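Local coordinates for arginine kinase (Anthopleura japonica, PDB 4RF6), which catalyses the reversible transfer of a phosphoryl group from ATP to L-arginine, giving phosphoarginine and ADP, in a chain that carries two phosphagen kinase repeats, at residues A[537-540]-A[541-545]; A[580-583]-A[584-588]; A[60-63]-A[64-68]; A[7-10]-A[11-15]. All blocks are in the same frame, centred on the assembly; numbering follows the deposited sequence.

Contact 1. Residues A[537-540]-A[541-545]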
loop_
_atom_site.group_PDB
_atom_site.type_symbol
_atom_site.label_atom_id
_atom_site.label_comp_id
_atom_site.label_asym_id
_atom_site.label_seq_id
_atom_site.Cartn_x
_atom_site.Cartn_y
_atom_site.Cartn_z
ATOM N N ARG A 537 5.615 -9.728 -14.537
ATOM C CA ARG A 537 5.527 -10.718 -13.477
ATOM C C ARG A 537 5.893 -12.095 -13.999
ATOM O O ARG A 537 6.851 -12.707 -13.530
ATOM C CB ARG A 537 4.116 -10.740 -12.894
ATOM C CG ARG A 537 3.915 -11.756 -11.780
ATOM C CD ARG A 537 2.846 -11.279 -10.820
ATOM N NE ARG A 537 1.966 -10.312 -11.470
ATOM C CZ ARG A 537 1.556 -9.173 -10.919
ATOM N NH1 ARG A 537 1.933 -8.851 -9.689
ATOM N NH2 ARG A 537 0.761 -8.356 -11.598
ATOM N N GLN A 538 5.134 -12.566 -14.986
ATOM C CA GLN A 538 5.345 -13.884 -15.575
ATOM C C GLN A 538 6.807 -14.120 -15.942
ATOM O O GLN A 538 7.371 -15.179 -15.659
ATOM C CB GLN A 538 4.471 -14.049 -16.818
ATOM C CG GLN A 538 4.451 -15.475 -17.332
ATOM C CD GLN A 538 4.056 -16.461 -16.247
ATOM O OE1 GLN A 538 2.904 -16.492 -15.815
ATOM N NE2 GLN A 538 5.016 -17.259 -15.786
ATOM N N LYS A 539 7.408 -13.116 -16.570
ATOM C CA LYS A 539 8.817 -13.156 -16.931
ATOM C C LYS A 539 9.694 -13.379 -15.701
ATOM O O LYS A 539 10.604 -14.217 -15.714
ATOM C CB LYS A 539 9.205 -11.861 -17.648
ATOM C CG LYS A 539 10.684 -11.522 -17.584
ATOM C CD LYS A 539 11.045 -10.343 -18.483
ATOM C CE LYS A 539 11.964 -9.374 -17.755
ATOM N NZ LYS A 539 12.772 -10.065 -16.704
ATOM N N LEU A 540 9.405 -12.636 -14.636
ATOM C CA LEU A 540 10.153 -12.755 -13.387
ATOM C C LEU A 540 9.958 -14.122 -12.731
ATOM O O LEU A 540 10.916 -14.703 -12.215
ATOM C CB LEU A 540 9.778 -11.627 -12.423
ATOM C CG LEU A 540 10.264 -10.245 -12.860
ATOM C CD1 LEU A 540 9.643 -9.150 -12.007
ATOM C CD2 LEU A 540 11.780 -10.173 -12.803
ATOM N N VAL A 541 8.726 -14.634 -12.756
ATOM C CA VAL A 541 8.436 -15.959 -12.204
ATOM C C VAL A 541 9.235 -17.033 -12.939
ATOM O O VAL A 541 9.777 -17.955 -12.323
ATOM C CB VAL A 541 6.939 -16.325 -12.297
ATOM C CG1 VAL A 541 6.651 -17.568 -11.465
ATOM C CG2 VAL A 541 6.063 -15.180 -11.828
ATOM N N ASN A 542 9.300 -16.909 -14.261
ATOM C CA ASN A 542 10.009 -17.874 -15.090
ATOM C C ASN A 542 11.508 -17.937 -14.788
ATOM O O ASN A 542 12.123 -18.997 -14.899
ATOM C CB ASN A 542 9.772 -17.583 -16.576
ATOM C CG ASN A 542 8.329 -17.818 -16.998
ATOM O OD1 ASN A 542 7.557 -18.475 -16.295
ATOM N ND2 ASN A 542 7.962 -17.289 -18.161
ATOM N N ASP A 543 12.092 -16.803 -14.406
ATOM C CA ASP A 543 13.497 -16.770 -14.000
ATOM C C ASP A 543 13.659 -17.091 -12.508
ATOM O O ASP A 543 14.782 -17.150 -12.002
ATOM C CB ASP A 543 14.125 -15.405 -14.309
ATOM C CG ASP A 543 14.442 -15.217 -15.782
ATOM O OD1 ASP A 543 14.582 -16.228 -16.500
ATOM O OD2 ASP A 543 14.565 -14.052 -16.216
ATOM N N HIS A 544 12.533 -17.296 -11.824
ATOM C CA HIS A 544 12.498 -17.530 -10.372
ATOM C C HIS A 544 12.975 -16.310 -9.563
ATOM O O HIS A 544 13.595 -16.464 -8.511
ATOM C CB HIS A 544 13.312 -18.780 -9.985
ATOM C CG HIS A 544 12.630 -20.080 -10.291
ATOM N ND1 HIS A 544 11.275 -20.271 -10.127
ATOM C CD2 HIS A 544 13.127 -21.259 -10.736
ATOM C CE1 HIS A 544 10.965 -21.511 -10.464
ATOM N NE2 HIS A 544 12.070 -22.131 -10.838
ATOM N N PHE A 545 12.668 -15.109 -10.055
ATOM C CA PHE A 545 13.159 -13.866 -9.457
ATOM C C PHE A 545 12.105 -13.150 -8.614
ATOM O O PHE A 545 12.419 -12.225 -7.858
ATOM C CB PHE A 545 13.642 -12.905 -10.545
ATOM C CG PHE A 545 14.937 -13.304 -11.188
ATOM C CD1 PHE A 545 15.618 -14.444 -10.782
ATOM C CD2 PHE A 545 15.484 -12.520 -12.196
ATOM C CE1 PHE A 545 16.817 -14.804 -11.378
ATOM C CE2 PHE A 545 16.679 -12.867 -12.795
ATOM C CZ PHE A 545 17.350 -14.010 -12.388
#
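The amides of Gln538 and Asn542 meet one helical turn apart, their planes inclined by 34°, while the Phe545 ring carries CB of Asp543 over the centre of one face, 3.7 Å above the plane, and has Leu540 O lying obliquely to it. These groups decorate the C-terminal end of helix 534-542, which closes in a Schellman motif. His544 N donates to Val541 O at 2.9 Å, and the positive phi of His544 then turns the chain so that Phe545 N meets Leu540 O at 2.8 Å, 171° at the hydrogen. The same turn produces the apolar contact familiar from this motif: CD2 of Leu540 comes within 4.0 Å of CB of Phe545, the two side chains crossing at about a right angle. Leu540 also packs on Met532 and Tyr527. The Phe545 ring meets His571, which in turn takes a weak hydrogen bond from Lys539 NZ. Opposite charges face each other between Lys539 NZ and Asp543 OD2, but at 4.4 Å they lie beyond a salt bridge. On the exposed side, Gln538 bends at chi2 (54°), and this fold of the chain swings its amide forward along the helix toward Asn542. The Val541 branch set beside its own backbone N, CG2, lies 3.1 Å from Arg537 O and runs alongside CG of Arg537. In the amide pair, Gln538 NE2 donates to Asn542 OD1 at 2.9 Å, with the acceptor near the Gln538 amide plane but the donor well above the carbonyl plane of Asn542.

Contact 2. Residues A[580-583]-A[584-588]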
loop_
_atom_site.group_PDB
_atom_site.type_symbol
_atom_site.label_atom_id
_atom_site.label_comp_id
_atom_site.label_asym_id
_atom_site.label_seq_id
_atom_site.Cartn_x
_atom_site.Cartn_y
_atom_site.Cartn_z
ATOM N N TRP A 580 16.597 -8.345 -4.032
ATOM C CA TRP A 580 15.231 -8.117 -3.586
ATOM C C TRP A 580 15.242 -6.938 -2.629
ATOM O O TRP A 580 16.063 -6.889 -1.706
ATOM C CB TRP A 580 14.667 -9.348 -2.886
ATOM C CG TRP A 580 14.317 -10.458 -3.820
ATOM C CD1 TRP A 580 14.316 -10.417 -5.190
ATOM C CD2 TRP A 580 13.921 -11.785 -3.458
ATOM N NE1 TRP A 580 13.939 -11.638 -5.695
ATOM C CE2 TRP A 580 13.691 -12.496 -4.654
ATOM C CE3 TRP A 580 13.741 -12.443 -2.235
ATOM C CZ2 TRP A 580 13.285 -13.836 -4.664
ATOM C CZ3 TRP A 580 13.336 -13.771 -2.245
ATOM C CH2 TRP A 580 13.116 -14.454 -3.452
ATOM N N ILE A 581 14.334 -5.989 -2.850
ATOM C CA ILE A 581 14.264 -4.795 -2.015
ATOM C C ILE A 581 13.050 -4.816 -1.092
ATOM O O ILE A 581 11.908 -4.956 -1.548
ATOM C CB ILE A 581 14.254 -3.512 -2.864
ATOM C CG1 ILE A 581 15.482 -3.474 -3.776
ATOM C CG2 ILE A 581 14.223 -2.275 -1.969
ATOM C CD1 ILE A 581 15.564 -2.229 -4.649
ATOM N N ASN A 582 13.316 -4.685 0.208
ATOM C CA ASN A 582 12.277 -4.619 1.232
ATOM C C ASN A 582 11.380 -5.852 1.303
ATOM O O ASN A 582 10.192 -5.747 1.620
ATOM C CB ASN A 582 11.448 -3.330 1.090
ATOM C CG ASN A 582 12.203 -2.099 1.565
ATOM O OD1 ASN A 582 12.928 -2.158 2.553
ATOM N ND2 ASN A 582 12.041 -0.980 0.854
ATOM N N GLU A 583 11.954 -7.015 1.006
ATOM C CA GLU A 583 11.260 -8.278 1.223
ATOM C C GLU A 583 11.246 -8.591 2.732
ATOM O O GLU A 583 10.510 -7.952 3.491
ATOM C CB GLU A 583 11.921 -9.396 0.409
ATOM C CG GLU A 583 11.119 -10.696 0.336
ATOM C CD GLU A 583 11.798 -11.845 1.062
ATOM O OE1 GLU A 583 13.008 -11.734 1.358
ATOM O OE2 GLU A 583 11.114 -12.855 1.337
ATOM N N GLU A 584 12.061 -9.545 3.176
ATOM C CA GLU A 584 12.166 -9.857 4.608
ATOM C C GLU A 584 13.192 -8.941 5.270
ATOM O O GLU A 584 12.981 -8.443 6.380
ATOM C CB GLU A 584 12.560 -11.322 4.820
ATOM C CG GLU A 584 12.595 -11.759 6.287
ATOM C CD GLU A 584 12.907 -13.240 6.453
ATOM O OE1 GLU A 584 13.093 -13.928 5.429
ATOM O OE2 GLU A 584 12.961 -13.717 7.605
ATOM N N ASP A 585 14.317 -8.753 4.589
ATOM C CA ASP A 585 15.263 -7.709 4.944
ATOM C C ASP A 585 15.163 -6.616 3.888
ATOM O O ASP A 585 14.539 -6.805 2.837
ATOM C CB ASP A 585 16.690 -8.257 5.008
ATOM C CG ASP A 585 16.923 -9.139 6.217
ATOM O OD1 ASP A 585 17.141 -8.583 7.313
ATOM O OD2 ASP A 585 16.885 -10.380 6.066
ATOM N N GLN A 586 15.769 -5.471 4.167
ATOM C CA GLN A 586 15.703 -4.356 3.238
ATOM C C GLN A 586 16.441 -4.715 1.955
ATOM O O GLN A 586 16.010 -4.358 0.855
ATOM C CB GLN A 586 16.247 -3.097 3.919
ATOM C CG GLN A 586 15.332 -2.675 5.086
ATOM C CD GLN A 586 16.004 -1.812 6.139
ATOM O OE1 GLN A 586 17.070 -1.236 5.913
ATOM N NE2 GLN A 586 15.370 -1.717 7.306
ATOM N N LEU A 587 17.527 -5.470 2.110
ATOM C CA LEU A 587 18.314 -5.955 0.983
ATOM C C LEU A 587 18.581 -7.452 1.077
ATOM O O LEU A 587 19.107 -7.938 2.088
ATOM C CB LEU A 587 19.649 -5.218 0.910
ATOM C CG LEU A 587 19.560 -3.722 0.639
ATOM C CD1 LEU A 587 20.902 -3.051 0.836
ATOM C CD2 LEU A 587 19.057 -3.506 -0.780
ATOM N N ARG A 588 18.215 -8.181 0.025
ATOM C CA ARG A 588 18.701 -9.544 -0.151
ATOM C C ARG A 588 19.483 -9.565 -1.456
ATOM O O ARG A 588 18.931 -9.311 -2.532
ATOM C CB ARG A 588 17.560 -10.554 -0.188
ATOM C CG ARG A 588 18.056 -11.990 -0.125
ATOM C CD ARG A 588 17.048 -12.960 -0.704
ATOM N NE ARG A 588 16.451 -13.810 0.318
ATOM C CZ ARG A 588 16.076 -15.069 0.107
ATOM N NH1 ARG A 588 16.243 -15.617 -1.090
ATOM N NH2 ARG A 588 15.539 -15.781 1.089
HETATM O O HOH W 1 14.722 -7.630 0.574
HETATM O O HOH W 2 15.031 -10.243 1.884
#
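A beta hairpin, strand 577-581 turning back into strand 587-594 of the antiparallel catalytic-domain sheet, brings Trp580 opposite Arg588 as a hydrogen-bonded pair. Trp580 N reaches Arg588 O at 2.9 Å and Arg588 N reaches Trp580 O at 3.0 Å. Their side chains run side by side on one face of the sheet. The Arg588 chain, bent at chi3 (-111°), brings its guanidinium to within 17° of parallel with the indole, and Trp580 CZ3 sits over one guanidinium face, displaced toward its rim. Indole NE1 is used separately, donating to Phe545 O. Ile581 and Leu587 form the next, non-hydrogen-bonded pair and face Val511 of helix 501-516.

Beyond this pair Asn582 N closes the loop with a bond to Gln586 O at 2.8 Å. Inside the loop a water donates to Trp580 O and accepts from Glu583 N at 2.9 Å. A second water donates to Glu583 OE1 at 2.6 Å. That oxygen is also met from above its carboxylate plane by Glu584 N at 3.0 Å. Gln586 is held from outside by Val490 and Ala494, Asp585 by Ser628 and Asn489.

Glu583 OE1 lies 4.2 Å from Arg588 NE, well out of the guanidinium plane. The attraction is therefore one of charge alone, and the guanidinium's positive charge would probably ease the repulsion between the carboxylates of Glu583 and Glu584.

Contact 3. Residues A[60-63]-A[64-68]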
loop_
_atom_site.group_PDB
_atom_site.type_symbol
_atom_site.label_atom_id
_atom_site.label_comp_id
_atom_site.label_asym_id
_atom_site.label_seq_id
_atom_site.Cartn_x
_atom_site.Cartn_y
_atom_site.Cartn_z
ATOM N N CYS A 60 -34.466 16.249 -15.342
ATOM C CA CYS A 60 -33.897 16.095 -14.011
ATOM C C CYS A 60 -34.297 14.789 -13.332
ATOM O O CYS A 60 -33.489 14.170 -12.640
ATOM C CB CYS A 60 -34.284 17.281 -13.133
ATOM S SG CYS A 60 -33.423 18.800 -13.586
ATOM N N ILE A 61 -35.540 14.367 -13.531
ATOM C CA ILE A 61 -36.041 13.194 -12.825
ATOM C C ILE A 61 -35.867 11.904 -13.617
ATOM O O ILE A 61 -36.168 10.825 -13.109
ATOM C CB ILE A 61 -37.537 13.333 -12.477
ATOM C CG1 ILE A 61 -38.379 13.333 -13.757
ATOM C CG2 ILE A 61 -37.785 14.588 -11.634
ATOM C CD1 ILE A 61 -39.875 13.252 -13.504
ATOM N N ASN A 62 -35.386 12.011 -14.854
ATOM C CA ASN A 62 -35.379 10.857 -15.759
ATOM C C ASN A 62 -34.682 9.614 -15.209
ATOM O O ASN A 62 -35.204 8.502 -15.333
ATOM C CB ASN A 62 -34.791 11.211 -17.125
ATOM C CG ASN A 62 -35.020 10.113 -18.154
ATOM O OD1 ASN A 62 -36.155 9.682 -18.372
ATOM N ND2 ASN A 62 -33.941 9.636 -18.772
ATOM N N SER A 63 -33.511 9.796 -14.607
ATOM C CA SER A 63 -32.736 8.652 -14.130
ATOM C C SER A 63 -33.482 7.888 -13.038
ATOM O O SER A 63 -33.433 6.653 -12.982
ATOM C CB SER A 63 -31.366 9.092 -13.626
ATOM O OG SER A 63 -30.584 7.968 -13.275
ATOM N N GLY A 64 -34.185 8.625 -12.184
ATOM C CA GLY A 64 -34.933 8.025 -11.092
ATOM C C GLY A 64 -36.174 7.260 -11.520
ATOM O O GLY A 64 -36.703 6.448 -10.753
ATOM N N VAL A 65 -36.651 7.525 -12.733
ATOM C CA VAL A 65 -37.789 6.793 -13.279
ATOM C C VAL A 65 -37.297 5.588 -14.079
ATOM O O VAL A 65 -37.868 4.495 -13.993
ATOM C CB VAL A 65 -38.663 7.679 -14.179
ATOM C CG1 VAL A 65 -39.946 6.948 -14.544
ATOM C CG2 VAL A 65 -38.988 8.993 -13.483
ATOM N N VAL A 66 -36.238 5.801 -14.861
ATOM C CA VAL A 66 -35.603 4.722 -15.612
ATOM C C VAL A 66 -35.074 3.671 -14.644
ATOM O O VAL A 66 -35.282 2.471 -14.836
ATOM C CB VAL A 66 -34.443 5.241 -16.489
ATOM C CG1 VAL A 66 -33.620 4.081 -17.057
ATOM C CG2 VAL A 66 -34.975 6.121 -17.613
ATOM N N ASN A 67 -34.396 4.139 -13.601
ATOM C CA ASN A 67 -33.853 3.268 -12.568
ATOM C C ASN A 67 -34.665 3.395 -11.287
ATOM O O ASN A 67 -34.324 4.181 -10.400
ATOM C CB ASN A 67 -32.385 3.612 -12.298
ATOM C CG ASN A 67 -31.559 3.683 -13.570
ATOM O OD1 ASN A 67 -31.213 2.658 -14.157
ATOM N ND2 ASN A 67 -31.239 4.901 -14.003
ATOM N N LEU A 68 -35.739 2.616 -11.199
ATOM C CA LEU A 68 -36.682 2.699 -10.083
ATOM C C LEU A 68 -36.051 2.358 -8.733
ATOM O O LEU A 68 -36.580 2.725 -7.681
ATOM C CB LEU A 68 -37.887 1.791 -10.345
ATOM C CG LEU A 68 -38.808 2.231 -11.483
ATOM C CD1 LEU A 68 -39.800 1.132 -11.831
ATOM C CD2 LEU A 68 -39.537 3.526 -11.129
#
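Asn67 turns back onto Ser63 at the C-terminal end of helix 57-66, in the N-terminal phosphagen kinase domain of the first repeat. Its CB lies 3.3 Å from Ser63 O. With chi1 at -50°, CG stands beside Asn67's own backbone N, which leads the amide back over the last helical turn. At the tip, ND2 donates to Ser63 O at 3.0 Å and makes a weak, longer bond to Ser63 OG, while OD1 accepts from Arg200 NH1. Ser63 OG is in turn bonded to Phe201 O, tying this helix end to helix 200-205.

One residue earlier, Asn62 and Val66 make the equivalent i to i+4 pair. The Asn62 amide donates through ND2 to Ala204 O, and its flat group rests in van der Waals contact against the Val66 methyl CG2, with OD1 and ND2 both 3.8 Å from it. Asn62 O accepts from both Val66 N (2.9 Å) and Val65 N.

The helix also borders the loop that probably binds substrate, as judged from relatives: Gly64 comes close to Gly73, and Cys60 shares a backbone hydrogen bond with Tyr75, both of them likely substrate-site residues. At the helix end, Asn67 N donates to Ser63 O at 2.8 Å alongside ND2, so two N-H groups of one residue grip that carbonyl oxygen from opposite faces of its plane.

Contact 4. Residues A[7-10]-A[11-15]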
loop_
_atom_site.group_PDB
_atom_site.type_symbol
_atom_site.label_atom_id
_atom_site.label_comp_id
_atom_site.label_asym_id
_atom_site.label_seq_id
_atom_site.Cartn_x
_atom_site.Cartn_y
_atom_site.Cartn_z
ATOM N N PRO A 7 -35.605 2.066 -19.723
ATOM C CA PRO A 7 -35.726 3.368 -20.387
ATOM C C PRO A 7 -36.954 3.460 -21.296
ATOM O O PRO A 7 -37.540 4.537 -21.409
ATOM C CB PRO A 7 -34.442 3.451 -21.222
ATOM C CG PRO A 7 -34.057 2.033 -21.464
ATOM C CD PRO A 7 -34.438 1.307 -20.210
ATOM N N GLU A 8 -37.334 2.350 -21.925
ATOM C CA GLU A 8 -38.461 2.331 -22.863
ATOM C C GLU A 8 -39.779 2.779 -22.226
ATOM O O GLU A 8 -40.586 3.456 -22.869
ATOM C CB GLU A 8 -38.629 0.937 -23.484
ATOM C CG GLU A 8 -37.393 0.391 -24.211
ATOM C CD GLU A 8 -36.403 -0.291 -23.275
ATOM O OE1 GLU A 8 -35.363 -0.791 -23.761
ATOM O OE2 GLU A 8 -36.668 -0.327 -22.054
ATOM N N THR A 9 -39.987 2.400 -20.966
ATOM C CA THR A 9 -41.206 2.744 -20.233
ATOM C C THR A 9 -41.206 4.209 -19.799
ATOM O O THR A 9 -42.235 4.888 -19.857
ATOM C CB THR A 9 -41.394 1.841 -18.993
ATOM O OG1 THR A 9 -41.532 0.476 -19.409
ATOM C CG2 THR A 9 -42.631 2.245 -18.205
ATOM N N ALA A 10 -40.050 4.691 -19.358
ATOM C CA ALA A 10 -39.918 6.088 -18.953
ATOM C C ALA A 10 -40.161 7.028 -20.134
ATOM O O ALA A 10 -40.827 8.052 -19.994
ATOM C CB ALA A 10 -38.548 6.338 -18.345
ATOM N N ALA A 11 -39.611 6.674 -21.291
ATOM C CA ALA A 11 -39.756 7.484 -22.501
ATOM C C ALA A 11 -41.216 7.765 -22.886
ATOM O O ALA A 11 -41.535 8.856 -23.373
ATOM C CB ALA A 11 -39.016 6.837 -23.657
ATOM N N LYS A 12 -42.092 6.782 -22.685
ATOM C CA LYS A 12 -43.512 6.950 -22.988
ATOM C C LYS A 12 -44.125 8.099 -22.195
ATOM O O LYS A 12 -44.922 8.881 -22.720
ATOM C CB LYS A 12 -44.291 5.671 -22.686
ATOM C CG LYS A 12 -44.010 4.509 -23.617
ATOM C CD LYS A 12 -45.071 3.432 -23.435
ATOM C CE LYS A 12 -44.525 2.047 -23.754
ATOM N NZ LYS A 12 -45.616 1.042 -23.927
ATOM N N PHE A 13 -43.761 8.187 -20.921
ATOM C CA PHE A 13 -44.277 9.237 -20.055
ATOM C C PHE A 13 -43.567 10.560 -20.332
ATOM O O PHE A 13 -44.196 11.620 -20.350
ATOM C CB PHE A 13 -44.139 8.831 -18.585
ATOM C CG PHE A 13 -45.012 7.668 -18.193
ATOM C CD1 PHE A 13 -44.505 6.375 -18.167
ATOM C CD2 PHE A 13 -46.343 7.870 -17.856
ATOM C CE1 PHE A 13 -45.308 5.304 -17.810
ATOM C CE2 PHE A 13 -47.155 6.807 -17.498
ATOM C CZ PHE A 13 -46.636 5.521 -17.473
ATOM N N LYS A 14 -42.257 10.489 -20.564
ATOM C CA LYS A 14 -41.465 11.683 -20.846
ATOM C C LYS A 14 -41.903 12.368 -22.144
ATOM O O LYS A 14 -42.031 13.590 -22.194
ATOM C CB LYS A 14 -39.970 11.350 -20.897
ATOM C CG LYS A 14 -39.081 12.557 -21.176
ATOM C CD LYS A 14 -37.611 12.218 -21.010
ATOM C CE LYS A 14 -36.723 13.409 -21.353
ATOM N NZ LYS A 14 -36.242 14.135 -20.146
ATOM N N SER A 15 -42.145 11.580 -23.189
ATOM C CA SER A 15 -42.558 12.136 -24.474
ATOM C C SER A 15 -43.943 12.783 -24.410
ATOM O O SER A 15 -44.294 13.598 -25.266
ATOM C CB SER A 15 -42.538 11.056 -25.555
ATOM O OG SER A 15 -43.431 10.006 -25.235
#
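Thr9 and Phe13 lie side by side on the better-packed flank of helix 7-14. The ring presents its edge to the preceding turn: Thr9 O stands near the ring plane, 3.2 Å from Phe13 CD1, and Thr9 CG2 is 4.1 Å from Phe13 CE1. A chi1 of -67° lays the ring back along the helix, where Pro22 and Trp58 also touch it. Next to it Ala10, the buried residue here, turns its CB to Val66 of helix 57-66, while its carbonyl oxygen accepts a bond from Lys14 N at 2.9 Å. Lys14, though charged, bridges to helix 57-66 through Asp59.

The other flank is much looser. Glu8, Ala11 and Lys12 are exposed. The chain of Lys12 runs away from the first turn with only CB and CG near it. Among the backbone bonds, that from Ala11 N to Pro7 O at 3.0 Å is firmer than the weak one from Lys12 N to Thr9 O. Ser15 folds its OG onto Ala11 O, 2.9 Å away. With Ala10 and Phe13 turned to the neighbouring helix and loop, and Glu8 and Lys12 outward, this is consistent with an amphipathic surface helix.

In the fold
From the N terminus, contact 4 comes first, within helix 7-14, and contact 3 follows at the end of helix 57-66. Their centres lie about 10 Å apart, and Val66 CG2 meets Ala10 CB at 3.7 Å, so the two helices pack directly in the first repeat. The chain then runs through the first catalytic domain into the second repeat, where contact 1 ends helix 534-542 and contact 2 closes the loop 582-586 between strands 577-581 and 587-594. These two are joined by Phe545 O and Trp580 NE1, 2.7 Å apart, linking helix end to sheet. All four lie in series, none nested or crossing. Contacts 2 and 3, with centres about 54 Å apart, fall on opposite sides of the chain's centre.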